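Local structure of proteasome chaperone 3 (Saccharomyces cerevisiae, 2Z5B) at residues Y52-K57 and Y95-K100; V114-L119 and F139-S144; I2-Q7 and A31-N36; L40-N45 and I143-K148. The protein forms a heterodimer with POC4 that binds proteasome precursors and assists assembly of the 20S proteasome by facilitating formation of its alpha-ring. All blocks are in the same frame, centred on the assembly; numbering follows the deposited sequence.

All four contacts belong to one six-stranded mixed sheet and the helix 109-124 packed on it. Interaction 3 and interaction 1 join the outermost strands of the chain to their neighbours, and their centres lie about 19 Å apart. Interaction 4 is the parallel pairing between them, and interaction 2 lays the helix on strand 140-145, which interaction 4 also uses; these two centres are about 13 Å apart and share I143 and S144. I116 touches L40 and I42 as well as L141 and I143. Interactions 1 and 2 are closest, about 8 Å between centres. Residues of all four interactions also meet the partner subunit, Protein YPL144W.

Interaction 1: Y52-K57 and Y95-K100; sequences YEVSSK and YQVVTK
E53 turns CG to the side opposite its own amide nitrogen (chi1 -173°) and, with an extended chain beyond it, reaches out from its strand toward K100, whose aliphatic chain is bent at chi2 and chi4 so that its ammonium group comes back to meet the acid. The resulting salt bridge runs 2.8 Å from K100 NZ to E53 OE1, and the nitrogen stands above the carboxylate plane, 58° out of it; K100 NZ also bonds to L88 O of the Protein YPL144W chain. Between these strands the backbone is a regular antiparallel ladder: E53 and V98 form one hydrogen-bonded pair, with V98 N 2.8 Å from E53 O, and S55 and Q96 form the next, with Q96 N 2.7 Å from S55 O.

Y52, V54, V97 and T99 share the face away from E53. The Y52 ring presents its edge to T99, and CE1 lies 3.3 Å from OG1, near the ring plane; a beta-branched threonine offers both this hydroxyl and a methyl to the ring. V54 CG1 touches two neighbours, 3.8 Å from Y95 CB and 4.0 Å from V97 CG2, a compact apolar filling suited to valine. At the far end K57 lays its CD methylene over the backbone of Y95 and Q96.

Strand 95-99 is the outermost strand on this side, strand 140-145 flanks 50-56 on its other edge, and helix 109-124 packs over Y52 and V54.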
loop_
_atom_site.group_PDB
_atom_site.type_symbol
_atom_site.label_atom_id
_atom_site.label_comp_id
_atom_site.label_asym_id
_atom_site.label_seq_id
_atom_site.Cartn_x
_atom_site.Cartn_y
_atom_site.Cartn_z
ATOM N N TYR B 52 -5.522 -1.805 6.233
ATOM C CA TYR B 52 -6.295 -3.013 6.479
ATOM C C TYR B 52 -5.812 -4.143 5.607
ATOM O O TYR B 52 -5.440 -3.934 4.451
ATOM C CB TYR B 52 -7.791 -2.766 6.217
ATOM C CG TYR B 52 -8.316 -1.570 6.971
ATOM C CD1 TYR B 52 -8.713 -1.674 8.308
ATOM C CD2 TYR B 52 -8.364 -0.318 6.362
ATOM C CE1 TYR B 52 -9.161 -0.546 9.013
ATOM C CE2 TYR B 52 -8.818 0.796 7.045
ATOM C CZ TYR B 52 -9.219 0.678 8.363
ATOM O OH TYR B 52 -9.662 1.814 9.009
ATOM N N GLU B 53 -5.814 -5.341 6.173
ATOM C CA GLU B 53 -5.544 -6.540 5.416
ATOM C C GLU B 53 -6.862 -7.272 5.181
ATOM O O GLU B 53 -7.589 -7.595 6.132
ATOM C CB GLU B 53 -4.514 -7.420 6.141
ATOM C CG GLU B 53 -4.048 -8.616 5.327
ATOM C CD GLU B 53 -2.842 -9.321 5.921
ATOM O OE1 GLU B 53 -2.729 -9.430 7.167
ATOM O OE2 GLU B 53 -1.997 -9.782 5.126
ATOM N N VAL B 54 -7.171 -7.489 3.903
ATOM C CA VAL B 54 -8.375 -8.196 3.483
ATOM C C VAL B 54 -7.967 -9.543 2.872
ATOM O O VAL B 54 -7.268 -9.590 1.854
ATOM C CB VAL B 54 -9.212 -7.341 2.482
ATOM C CG1 VAL B 54 -10.666 -7.841 2.411
ATOM C CG2 VAL B 54 -9.184 -5.865 2.878
ATOM N N SER B 55 -8.379 -10.637 3.514
ATOM C CA SER B 55 -8.094 -11.981 3.001
ATOM C C SER B 55 -9.341 -12.871 2.979
ATOM O O SER B 55 -10.228 -12.731 3.821
ATOM C CB SER B 55 -6.965 -12.654 3.792
ATOM O OG SER B 55 -7.302 -12.788 5.159
ATOM N N SER B 56 -9.395 -13.776 2.006
ATOM C CA SER B 56 -10.565 -14.628 1.806
ATOM C C SER B 56 -10.664 -15.740 2.842
ATOM O O SER B 56 -9.662 -16.383 3.173
ATOM C CB SER B 56 -10.571 -15.224 0.396
ATOM O OG SER B 56 -9.415 -16.011 0.172
ATOM N N LYS B 57 -11.882 -15.955 3.346
ATOM C CA LYS B 57 -12.179 -17.069 4.243
ATOM C C LYS B 57 -12.196 -18.397 3.475
ATOM O O LYS B 57 -13.147 -18.677 2.733
ATOM C CB LYS B 57 -13.532 -16.843 4.937
ATOM C CG LYS B 57 -13.465 -16.443 6.402
ATOM C CD LYS B 57 -13.105 -14.978 6.607
ATOM C CE LYS B 57 -13.408 -14.531 8.036
ATOM N NZ LYS B 57 -12.614 -15.264 9.075
ATOM N N TYR B 95 -14.804 -12.417 3.598
ATOM C CA TYR B 95 -13.432 -12.016 3.861
ATOM C C TYR B 95 -13.216 -11.711 5.335
ATOM O O TYR B 95 -14.163 -11.444 6.090
ATOM C CB TYR B 95 -13.041 -10.789 3.019
ATOM C CG TYR B 95 -13.110 -11.021 1.528
ATOM C CD1 TYR B 95 -14.326 -10.928 0.850
ATOM C CD2 TYR B 95 -11.970 -11.341 0.801
ATOM C CE1 TYR B 95 -14.407 -11.152 -0.505
ATOM C CE2 TYR B 95 -12.037 -11.556 -0.565
ATOM C CZ TYR B 95 -13.268 -11.460 -1.206
ATOM O OH TYR B 95 -13.358 -11.673 -2.551
ATOM N N GLN B 96 -11.952 -11.779 5.730
ATOM C CA GLN B 96 -11.495 -11.333 7.027
ATOM C C GLN B 96 -10.825 -9.973 6.804
ATOM O O GLN B 96 -9.895 -9.861 5.996
ATOM C CB GLN B 96 -10.493 -12.360 7.580
ATOM C CG GLN B 96 -9.950 -12.074 8.977
ATOM C CD GLN B 96 -8.845 -13.039 9.391
ATOM O OE1 GLN B 96 -9.049 -13.895 10.256
ATOM N NE2 GLN B 96 -7.670 -12.905 8.777
ATOM N N VAL B 97 -11.326 -8.944 7.483
ATOM C CA VAL B 97 -10.714 -7.617 7.450
ATOM C C VAL B 97 -9.987 -7.347 8.766
ATOM O O VAL B 97 -10.605 -7.266 9.829
ATOM C CB VAL B 97 -11.740 -6.494 7.180
ATOM C CG1 VAL B 97 -11.060 -5.115 7.231
ATOM C CG2 VAL B 97 -12.430 -6.710 5.839
ATOM N N VAL B 98 -8.669 -7.222 8.683
ATOM C CA VAL B 98 -7.843 -6.941 9.861
ATOM C C VAL B 98 -7.264 -5.533 9.773
ATOM O O VAL B 98 -6.624 -5.167 8.783
ATOM C CB VAL B 98 -6.709 -7.982 10.030
ATOM C CG1 VAL B 98 -5.862 -7.682 11.275
ATOM C CG2 VAL B 98 -7.273 -9.382 10.122
ATOM N N THR B 99 -7.489 -4.766 10.828
ATOM C CA THR B 99 -7.003 -3.418 10.955
ATOM C C THR B 99 -5.554 -3.454 11.433
ATOM O O THR B 99 -5.264 -3.952 12.532
ATOM C CB THR B 99 -7.869 -2.634 11.952
ATOM O OG1 THR B 99 -9.233 -2.673 11.523
ATOM C CG2 THR B 99 -7.424 -1.183 12.046
ATOM N N LYS B 100 -4.654 -2.936 10.600
ATOM C CA LYS B 100 -3.225 -2.875 10.938
ATOM C C LYS B 100 -2.868 -1.496 11.485
ATOM O O LYS B 100 -1.947 -1.360 12.294
ATOM C CB LYS B 100 -2.338 -3.236 9.733
ATOM C CG LYS B 100 -2.610 -4.592 9.101
ATOM C CD LYS B 100 -2.391 -5.743 10.105
ATOM C CE LYS B 100 -2.581 -7.088 9.449
ATOM N NZ LYS B 100 -1.350 -7.522 8.730
#

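Interaction 2: V114-L119 and F139-S144; sequences VQIAEL and FSLLIS
I116 and A117 meet a row of apolar side chains, F139, L141 and I143, that strand 140-145 and the residue before it direct at the helix. I116 and L141 cross at about a right angle, so that I116 CG2 comes down on L141 CD2 at 3.7 Å. The same methyl lies 4.0 Å from I143 CD1, and here the two isoleucines meet obliquely. The branched residues thus mesh through single methyl groups. Alanine suits the next position because its short side chain lets the aromatic ring come close: A117 CB is 3.5 Å from F139 CE2, and L141 CD2 reaches in to 3.8 Å from A117 CA.

A chi1 of -164° sets the F139 ring beside its carbonyl carbon and swings it toward the helix, where CZ lies 3.5 Å from A117 O. Replacing the phenylalanine by a serine would probably leave a gap beside A117 CB and take away part of the apolar cover of A117.

The contact is buried near the centre of the chain. Strands 38-44 and 50-56 flank 140-145 in the sheet; L40 and I42 also touch I116, V54 touches A117, and helix 162-176 packs against I116 through L170 and I173.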
loop_
_atom_site.group_PDB
_atom_site.type_symbol
_atom_site.label_atom_id
_atom_site.label_comp_id
_atom_site.label_asym_id
_atom_site.label_seq_id
_atom_site.Cartn_x
_atom_site.Cartn_y
_atom_site.Cartn_z
ATOM N N VAL B 114 -14.310 -5.212 1.527
ATOM C CA VAL B 114 -14.815 -6.398 0.837
ATOM C C VAL B 114 -15.213 -6.051 -0.593
ATOM O O VAL B 114 -14.992 -6.838 -1.509
ATOM C CB VAL B 114 -15.998 -7.063 1.598
ATOM C CG1 VAL B 114 -16.896 -7.862 0.650
ATOM C CG2 VAL B 114 -15.473 -7.946 2.725
ATOM N N GLN B 115 -15.792 -4.868 -0.779
ATOM C CA GLN B 115 -16.252 -4.456 -2.107
ATOM C C GLN B 115 -15.043 -4.247 -3.005
ATOM O O GLN B 115 -15.028 -4.697 -4.161
ATOM C CB GLN B 115 -17.140 -3.207 -2.034
ATOM C CG GLN B 115 -18.590 -3.481 -1.522
ATOM C CD GLN B 115 -19.363 -4.478 -2.381
ATOM O OE1 GLN B 115 -19.132 -4.606 -3.593
ATOM N NE2 GLN B 115 -20.278 -5.203 -1.751
ATOM N N ILE B 116 -14.005 -3.619 -2.457
ATOM C CA ILE B 116 -12.742 -3.461 -3.201
ATOM C C ILE B 116 -12.160 -4.835 -3.515
ATOM O O ILE B 116 -11.798 -5.114 -4.659
ATOM C CB ILE B 116 -11.744 -2.543 -2.447
ATOM C CG1 ILE B 116 -12.311 -1.127 -2.383
ATOM C CG2 ILE B 116 -10.363 -2.532 -3.137
ATOM C CD1 ILE B 116 -11.528 -0.161 -1.528
ATOM N N ALA B 117 -12.116 -5.715 -2.511
ATOM C CA ALA B 117 -11.631 -7.080 -2.704
ATOM C C ALA B 117 -12.386 -7.823 -3.804
ATOM O O ALA B 117 -11.777 -8.451 -4.665
ATOM C CB ALA B 117 -11.703 -7.860 -1.399
ATOM N N GLU B 118 -13.715 -7.756 -3.767
ATOM C CA GLU B 118 -14.533 -8.428 -4.771
ATOM C C GLU B 118 -14.319 -7.854 -6.175
ATOM O O GLU B 118 -14.311 -8.590 -7.157
ATOM C CB GLU B 118 -16.013 -8.419 -4.361
ATOM C CG GLU B 118 -16.357 -9.560 -3.388
ATOM C CD GLU B 118 -16.125 -10.939 -3.999
ATOM O OE1 GLU B 118 -16.975 -11.412 -4.773
ATOM O OE2 GLU B 118 -15.092 -11.567 -3.715
ATOM N N LEU B 119 -14.120 -6.544 -6.257
ATOM C CA LEU B 119 -13.813 -5.894 -7.533
ATOM C C LEU B 119 -12.549 -6.514 -8.133
ATOM O O LEU B 119 -12.517 -6.918 -9.305
ATOM C CB LEU B 119 -13.657 -4.371 -7.337
ATOM C CG LEU B 119 -13.440 -3.512 -8.590
ATOM C CD1 LEU B 119 -14.685 -3.477 -9.471
ATOM C CD2 LEU B 119 -13.019 -2.104 -8.210
ATOM N N PHE B 139 -6.079 -15.153 -2.577
ATOM C CA PHE B 139 -6.470 -13.728 -2.454
ATOM C C PHE B 139 -6.110 -13.009 -1.149
ATOM O O PHE B 139 -6.628 -13.320 -0.065
ATOM C CB PHE B 139 -7.940 -13.440 -2.798
ATOM C CG PHE B 139 -8.201 -11.978 -3.048
ATOM C CD1 PHE B 139 -7.869 -11.401 -4.278
ATOM C CD2 PHE B 139 -8.724 -11.164 -2.044
ATOM C CE1 PHE B 139 -8.070 -10.047 -4.508
ATOM C CE2 PHE B 139 -8.930 -9.812 -2.267
ATOM C CZ PHE B 139 -8.610 -9.252 -3.505
ATOM N N SER B 140 -5.261 -11.999 -1.301
ATOM C CA SER B 140 -4.862 -11.120 -0.223
ATOM C C SER B 140 -4.775 -9.705 -0.789
ATOM O O SER B 140 -4.291 -9.501 -1.910
ATOM C CB SER B 140 -3.510 -11.571 0.325
ATOM O OG SER B 140 -3.038 -10.698 1.322
ATOM N N LEU B 141 -5.271 -8.744 -0.019
ATOM C CA LEU B 141 -5.215 -7.338 -0.383
ATOM C C LEU B 141 -4.901 -6.496 0.835
ATOM O O LEU B 141 -5.596 -6.556 1.854
ATOM C CB LEU B 141 -6.536 -6.902 -1.043
ATOM C CG LEU B 141 -6.822 -5.470 -1.508
ATOM C CD1 LEU B 141 -5.771 -4.891 -2.475
ATOM C CD2 LEU B 141 -8.206 -5.415 -2.156
ATOM N N LEU B 142 -3.849 -5.698 0.717
ATOM C CA LEU B 142 -3.464 -4.742 1.741
ATOM C C LEU B 142 -3.887 -3.353 1.262
ATOM O O LEU B 142 -3.509 -2.931 0.158
ATOM C CB LEU B 142 -1.941 -4.851 1.949
ATOM C CG LEU B 142 -1.189 -4.563 3.250
ATOM C CD1 LEU B 142 -1.916 -5.016 4.489
ATOM C CD2 LEU B 142 0.191 -5.227 3.184
ATOM N N ILE B 143 -4.720 -2.674 2.053
ATOM C CA ILE B 143 -5.262 -1.364 1.665
ATOM C C ILE B 143 -4.835 -0.298 2.653
ATOM O O ILE B 143 -5.169 -0.364 3.834
ATOM C CB ILE B 143 -6.829 -1.342 1.518
ATOM C CG1 ILE B 143 -7.293 -2.438 0.552
ATOM C CG2 ILE B 143 -7.299 0.046 1.030
ATOM C CD1 ILE B 143 -8.827 -2.695 0.524
ATOM N N SER B 144 -4.085 0.679 2.170
ATOM C CA SER B 144 -3.761 1.846 2.975
ATOM C C SER B 144 -4.582 3.007 2.448
ATOM O O SER B 144 -4.565 3.288 1.249
ATOM C CB SER B 144 -2.267 2.167 2.911
ATOM O OG SER B 144 -1.488 1.128 3.481
#

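Interaction 3: I2-Q7 and A31-N36; sequences ISYEFQ and ATHFNN
An antiparallel pairing at one edge of the mixed sheet joins Y4 to A31, where strand 3-9, outermost in this chain, runs beside strand 26-33. The two residues form a hydrogen-bonded pair: Y4 N lies 2.9 Å from A31 O, and A31 N lies 2.8 Å from Y4 O. The first bond stays in the carbonyl plane, whereas in the second the donor is tilted 34° from it.

The side-chain part of the contact is aromatic. CG of Y4 sits anti to the carbonyl carbon (chi1 -55°), beside its own backbone N, which carries the ring across toward the neighbouring strand. Y4 CE2 stands over the centre of the H33 imidazole, 3.5 Å above its plane. The ring planes are inclined at 43°, with centroids 4.5 Å apart. A31 O lies at the tyrosine edge, near its plane, 3.4 Å from CD2. The small A31 leaves room for this ring, and M176 of helix 162-176 touches both Y4 and A31; Y120 of helix 109-124 touches A31 and H33.

The tyrosine meets the imidazole through its C-H carbons CD2 and CE2, and no hydrogen bond links the two rings, so their attraction is probably largely van der Waals, and direction comes from the pair of backbone bonds. That two-bond ladder is confined to Y4 and A31, and the backbone N of H33, buried by this contact, has no partner in the model.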
loop_
_atom_site.group_PDB
_atom_site.type_symbol
_atom_site.label_atom_id
_atom_site.label_comp_id
_atom_site.label_asym_id
_atom_site.label_seq_id
_atom_site.Cartn_x
_atom_site.Cartn_y
_atom_site.Cartn_z
ATOM N N ILE B 2 5.801 -2.887 -11.804
ATOM C CA ILE B 2 4.603 -2.310 -12.426
ATOM C C ILE B 2 3.711 -1.565 -11.426
ATOM O O ILE B 2 3.178 -2.145 -10.484
ATOM C CB ILE B 2 3.794 -3.344 -13.236
ATOM C CG1 ILE B 2 4.687 -3.995 -14.300
ATOM C CG2 ILE B 2 2.599 -2.670 -13.919
ATOM C CD1 ILE B 2 4.390 -5.475 -14.540
ATOM N N SER B 3 3.575 -0.265 -11.641
ATOM C CA SER B 3 2.710 0.559 -10.808
ATOM C C SER B 3 1.459 0.899 -11.618
ATOM O O SER B 3 1.537 1.090 -12.843
ATOM C CB SER B 3 3.446 1.816 -10.363
ATOM O OG SER B 3 2.627 2.639 -9.546
ATOM N N TYR B 4 0.313 0.890 -10.937
ATOM C CA TYR B 4 -0.943 1.381 -11.483
ATOM C C TYR B 4 -1.347 2.598 -10.670
ATOM O O TYR B 4 -1.081 2.654 -9.464
ATOM C CB TYR B 4 -2.041 0.316 -11.394
ATOM C CG TYR B 4 -1.667 -0.996 -12.046
ATOM C CD1 TYR B 4 -1.929 -1.228 -13.400
ATOM C CD2 TYR B 4 -1.034 -2.006 -11.307
ATOM C CE1 TYR B 4 -1.573 -2.442 -13.994
ATOM C CE2 TYR B 4 -0.681 -3.204 -11.885
ATOM C CZ TYR B 4 -0.946 -3.415 -13.229
ATOM O OH TYR B 4 -0.593 -4.619 -13.813
ATOM N N GLU B 5 -1.959 3.585 -11.318
ATOM C CA GLU B 5 -2.388 4.796 -10.599
ATOM C C GLU B 5 -3.513 5.538 -11.305
ATOM O O GLU B 5 -3.731 5.356 -12.511
ATOM C CB GLU B 5 -1.212 5.753 -10.363
ATOM C CG GLU B 5 -0.885 6.612 -11.575
ATOM C CD GLU B 5 0.329 7.498 -11.394
ATOM O OE1 GLU B 5 0.616 7.942 -10.259
ATOM O OE2 GLU B 5 0.990 7.773 -12.421
ATOM N N PHE B 6 -4.204 6.387 -10.546
ATOM C CA PHE B 6 -5.350 7.168 -11.048
ATOM C C PHE B 6 -5.533 8.347 -10.123
ATOM O O PHE B 6 -5.574 8.190 -8.894
ATOM C CB PHE B 6 -6.635 6.326 -11.055
ATOM C CG PHE B 6 -7.778 6.933 -11.853
ATOM C CD1 PHE B 6 -7.870 6.719 -13.228
ATOM C CD2 PHE B 6 -8.769 7.683 -11.224
ATOM C CE1 PHE B 6 -8.929 7.267 -13.970
ATOM C CE2 PHE B 6 -9.844 8.222 -11.949
ATOM C CZ PHE B 6 -9.916 8.013 -13.336
ATOM N N GLN B 7 -5.641 9.527 -10.719
ATOM C CA GLN B 7 -5.773 10.759 -9.970
ATOM C C GLN B 7 -7.021 11.479 -10.448
ATOM O O GLN B 7 -7.222 11.687 -11.654
ATOM C CB GLN B 7 -4.530 11.645 -10.152
ATOM C CG GLN B 7 -4.631 13.035 -9.505
ATOM C CD GLN B 7 -4.546 13.021 -7.982
ATOM O OE1 GLN B 7 -3.472 12.825 -7.407
ATOM N NE2 GLN B 7 -5.676 13.286 -7.321
ATOM N N ALA B 31 -1.643 1.273 -7.045
ATOM C CA ALA B 31 -1.562 -0.126 -6.687
ATOM C C ALA B 31 -0.306 -0.774 -7.240
ATOM O O ALA B 31 0.075 -0.557 -8.412
ATOM C CB ALA B 31 -2.791 -0.870 -7.151
ATOM N N THR B 32 0.344 -1.546 -6.377
ATOM C CA THR B 32 1.433 -2.429 -6.779
ATOM C C THR B 32 0.968 -3.869 -6.581
ATOM O O THR B 32 0.409 -4.201 -5.540
ATOM C CB THR B 32 2.709 -2.167 -5.939
ATOM O OG1 THR B 32 2.905 -0.756 -5.798
ATOM C CG2 THR B 32 3.945 -2.769 -6.640
ATOM N N HIS B 33 1.195 -4.718 -7.585
ATOM C CA HIS B 33 0.738 -6.103 -7.558
ATOM C C HIS B 33 1.929 -7.000 -7.292
ATOM O O HIS B 33 2.975 -6.841 -7.936
ATOM C CB HIS B 33 0.126 -6.494 -8.913
ATOM C CG HIS B 33 -1.173 -5.798 -9.218
ATOM N ND1 HIS B 33 -2.132 -6.346 -10.041
ATOM C CD2 HIS B 33 -1.668 -4.607 -8.807
ATOM C CE1 HIS B 33 -3.162 -5.522 -10.131
ATOM N NE2 HIS B 33 -2.912 -4.462 -9.382
ATOM N N PHE B 34 1.748 -7.955 -6.388
ATOM C CA PHE B 34 2.780 -8.938 -6.038
ATOM C C PHE B 34 2.230 -10.349 -6.192
ATOM O O PHE B 34 1.046 -10.528 -6.495
ATOM C CB PHE B 34 3.217 -8.731 -4.583
ATOM C CG PHE B 34 3.724 -7.359 -4.297
ATOM C CD1 PHE B 34 5.054 -7.039 -4.529
ATOM C CD2 PHE B 34 2.876 -6.387 -3.790
ATOM C CE1 PHE B 34 5.539 -5.749 -4.262
ATOM C CE2 PHE B 34 3.344 -5.096 -3.519
ATOM C CZ PHE B 34 4.673 -4.776 -3.762
ATOM N N ASN B 35 3.076 -11.357 -5.965
ATOM C CA ASN B 35 2.633 -12.756 -6.047
ATOM C C ASN B 35 1.702 -13.200 -4.941
ATOM O O ASN B 35 0.889 -14.106 -5.136
ATOM C CB ASN B 35 3.823 -13.710 -6.112
ATOM C CG ASN B 35 4.194 -14.046 -7.522
ATOM O OD1 ASN B 35 4.113 -13.194 -8.402
ATOM N ND2 ASN B 35 4.594 -15.292 -7.762
ATOM N N ASN B 36 1.836 -12.587 -3.774
ATOM C CA ASN B 36 1.012 -12.938 -2.629
ATOM C C ASN B 36 -0.125 -11.954 -2.368
ATOM O O ASN B 36 -1.122 -12.307 -1.739
ATOM C CB ASN B 36 1.879 -13.083 -1.368
ATOM C CG ASN B 36 2.792 -11.881 -1.136
ATOM O OD1 ASN B 36 3.238 -11.233 -2.082
ATOM N ND2 ASN B 36 3.064 -11.579 0.132
#

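Interaction 4: L40-N45 and I143-K148; sequences LQIRLN and ISMSSK
I42 and M145 lie side by side and point the same way, and their ends are pressed together: I42 CD1 is 3.4 Å from M145 CE, tighter than ordinary van der Waals contact. M145 reaches this spot with CG held between its backbone N and carbonyl carbon (chi1 60°) and a bend at chi3 that turns the methyl back toward the isoleucine. The same I42 methyl also rests 4.0 Å from I143 CG2, so its tip fills the dip between two successive same-face residues of the other strand. An unbranched, flexible methionine can bend to match the branched isoleucine.

Farther along, L44 lodges against the turn that follows the strand. Its CB is 3.6 Å from S146 OG, and its CD2 is 3.5 Å from K148 O. S146 OG accepts from K148 N at 3.1 Å, an ST turn that curls the chain around the leucine. An alanine in place of S146 would remove this acceptor and would probably leave K148 N without its mate and the turn freer to move.

On the other face R43 grips Q41 OE1 side-on through NE and NH2, and S42 OG of the Protein YPL144W chain bonds to the same oxygen. The backbones are tied by S144 N to L40 O, I42 N to S144 O (2.8 Å) and S146 N to I42 O, the staggered bonding of parallel strands, here in the middle of a mixed sheet covered by helices on its L40, I42 and I143 face.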
loop_
_atom_site.group_PDB
_atom_site.type_symbol
_atom_site.label_atom_id
_atom_site.label_comp_id
_atom_site.label_asym_id
_atom_site.label_seq_id
_atom_site.Cartn_x
_atom_site.Cartn_y
_atom_site.Cartn_z
ATOM N N LEU B 40 -2.731 -1.613 -2.254
ATOM C CA LEU B 40 -3.528 -0.505 -2.773
ATOM C C LEU B 40 -3.462 0.712 -1.867
ATOM O O LEU B 40 -3.661 0.592 -0.641
ATOM C CB LEU B 40 -5.004 -0.938 -2.944
ATOM C CG LEU B 40 -5.998 0.122 -3.427
ATOM C CD1 LEU B 40 -5.691 0.524 -4.869
ATOM C CD2 LEU B 40 -7.424 -0.434 -3.324
ATOM N N GLN B 41 -3.179 1.876 -2.461
ATOM C CA GLN B 41 -3.229 3.156 -1.754
ATOM C C GLN B 41 -4.468 3.902 -2.188
ATOM O O GLN B 41 -4.761 3.976 -3.389
ATOM C CB GLN B 41 -2.035 4.051 -2.092
ATOM C CG GLN B 41 -0.696 3.586 -1.559
ATOM C CD GLN B 41 0.372 4.575 -1.896
ATOM O OE1 GLN B 41 0.562 5.569 -1.182
ATOM N NE2 GLN B 41 1.078 4.328 -2.982
ATOM N N ILE B 42 -5.199 4.451 -1.222
ATOM C CA ILE B 42 -6.272 5.413 -1.538
ATOM C C ILE B 42 -6.095 6.677 -0.713
ATOM O O ILE B 42 -6.434 6.710 0.474
ATOM C CB ILE B 42 -7.688 4.852 -1.317
ATOM C CG1 ILE B 42 -7.807 3.416 -1.862
ATOM C CG2 ILE B 42 -8.702 5.771 -2.000
ATOM C CD1 ILE B 42 -9.073 2.694 -1.459
ATOM N N ARG B 43 -5.557 7.710 -1.332
ATOM C CA ARG B 43 -5.198 8.915 -0.614
ATOM C C ARG B 43 -6.158 10.071 -0.872
ATOM O O ARG B 43 -6.587 10.290 -1.999
ATOM C CB ARG B 43 -3.787 9.348 -0.996
ATOM C CG ARG B 43 -2.705 8.369 -0.565
ATOM C CD ARG B 43 -1.374 9.011 -0.802
ATOM N NE ARG B 43 -0.244 8.123 -0.527
ATOM C CZ ARG B 43 0.910 8.544 -0.024
ATOM N NH1 ARG B 43 1.048 9.827 0.326
ATOM N NH2 ARG B 43 1.912 7.676 0.171
ATOM N N LEU B 44 -6.438 10.832 0.184
ATOM C CA LEU B 44 -7.289 12.017 0.101
ATOM C C LEU B 44 -6.423 13.214 0.405
ATOM O O LEU B 44 -5.894 13.332 1.513
ATOM C CB LEU B 44 -8.452 11.942 1.101
ATOM C CG LEU B 44 -9.467 13.109 1.085
ATOM C CD1 LEU B 44 -9.974 13.375 -0.314
ATOM C CD2 LEU B 44 -10.625 12.833 2.022
ATOM N N ASN B 45 -6.273 14.088 -0.589
ATOM C CA ASN B 45 -5.313 15.194 -0.529
ATOM C C ASN B 45 -3.912 14.722 -0.097
ATOM O O ASN B 45 -3.234 15.391 0.674
ATOM C CB ASN B 45 -5.826 16.329 0.377
ATOM C CG ASN B 45 -6.968 17.139 -0.264
ATOM O OD1 ASN B 45 -7.700 17.849 0.428
ATOM N ND2 ASN B 45 -7.108 17.044 -1.574
ATOM N N ILE B 143 -4.720 -2.674 2.053
ATOM C CA ILE B 143 -5.262 -1.364 1.665
ATOM C C ILE B 143 -4.835 -0.298 2.653
ATOM O O ILE B 143 -5.169 -0.364 3.834
ATOM C CB ILE B 143 -6.829 -1.342 1.518
ATOM C CG1 ILE B 143 -7.293 -2.438 0.552
ATOM C CG2 ILE B 143 -7.299 0.046 1.030
ATOM C CD1 ILE B 143 -8.827 -2.695 0.524
ATOM N N SER B 144 -4.085 0.679 2.170
ATOM C CA SER B 144 -3.761 1.846 2.975
ATOM C C SER B 144 -4.582 3.007 2.448
ATOM O O SER B 144 -4.565 3.288 1.249
ATOM C CB SER B 144 -2.267 2.167 2.911
ATOM O OG SER B 144 -1.488 1.128 3.481
ATOM N N MET B 145 -5.305 3.678 3.334
ATOM C CA MET B 145 -6.203 4.737 2.894
ATOM C C MET B 145 -6.405 5.852 3.916
ATOM O O MET B 145 -6.054 5.693 5.083
ATOM C CB MET B 145 -7.556 4.140 2.455
ATOM C CG MET B 145 -8.325 3.358 3.527
ATOM S SD MET B 145 -9.825 2.580 2.827
ATOM C CE MET B 145 -10.251 3.758 1.572
ATOM N N SER B 146 -6.959 6.972 3.457
ATOM C CA SER B 146 -7.404 8.053 4.346
ATOM C C SER B 146 -8.788 7.721 4.899
ATOM O O SER B 146 -9.738 7.550 4.131
ATOM C CB SER B 146 -7.468 9.376 3.585
ATOM O OG SER B 146 -8.179 10.373 4.318
ATOM N N SER B 147 -8.898 7.645 6.227
ATOM C CA SER B 147 -10.182 7.463 6.904
ATOM C C SER B 147 -11.150 8.631 6.651
ATOM O O SER B 147 -12.360 8.506 6.858
ATOM C CB SER B 147 -9.954 7.315 8.411
ATOM O OG SER B 147 -9.311 8.467 8.928
ATOM N N LYS B 148 -10.610 9.763 6.213
ATOM C CA LYS B 148 -11.405 10.975 5.989
ATOM C C LYS B 148 -12.214 10.960 4.687
ATOM O O LYS B 148 -13.018 11.867 4.440
ATOM C CB LYS B 148 -10.512 12.214 6.049
ATOM C CG LYS B 148 -9.732 12.330 7.362
ATOM C CD LYS B 148 -9.775 13.742 7.933
ATOM C CE LYS B 148 -10.988 13.951 8.849
ATOM N NZ LYS B 148 -10.893 13.171 10.127
#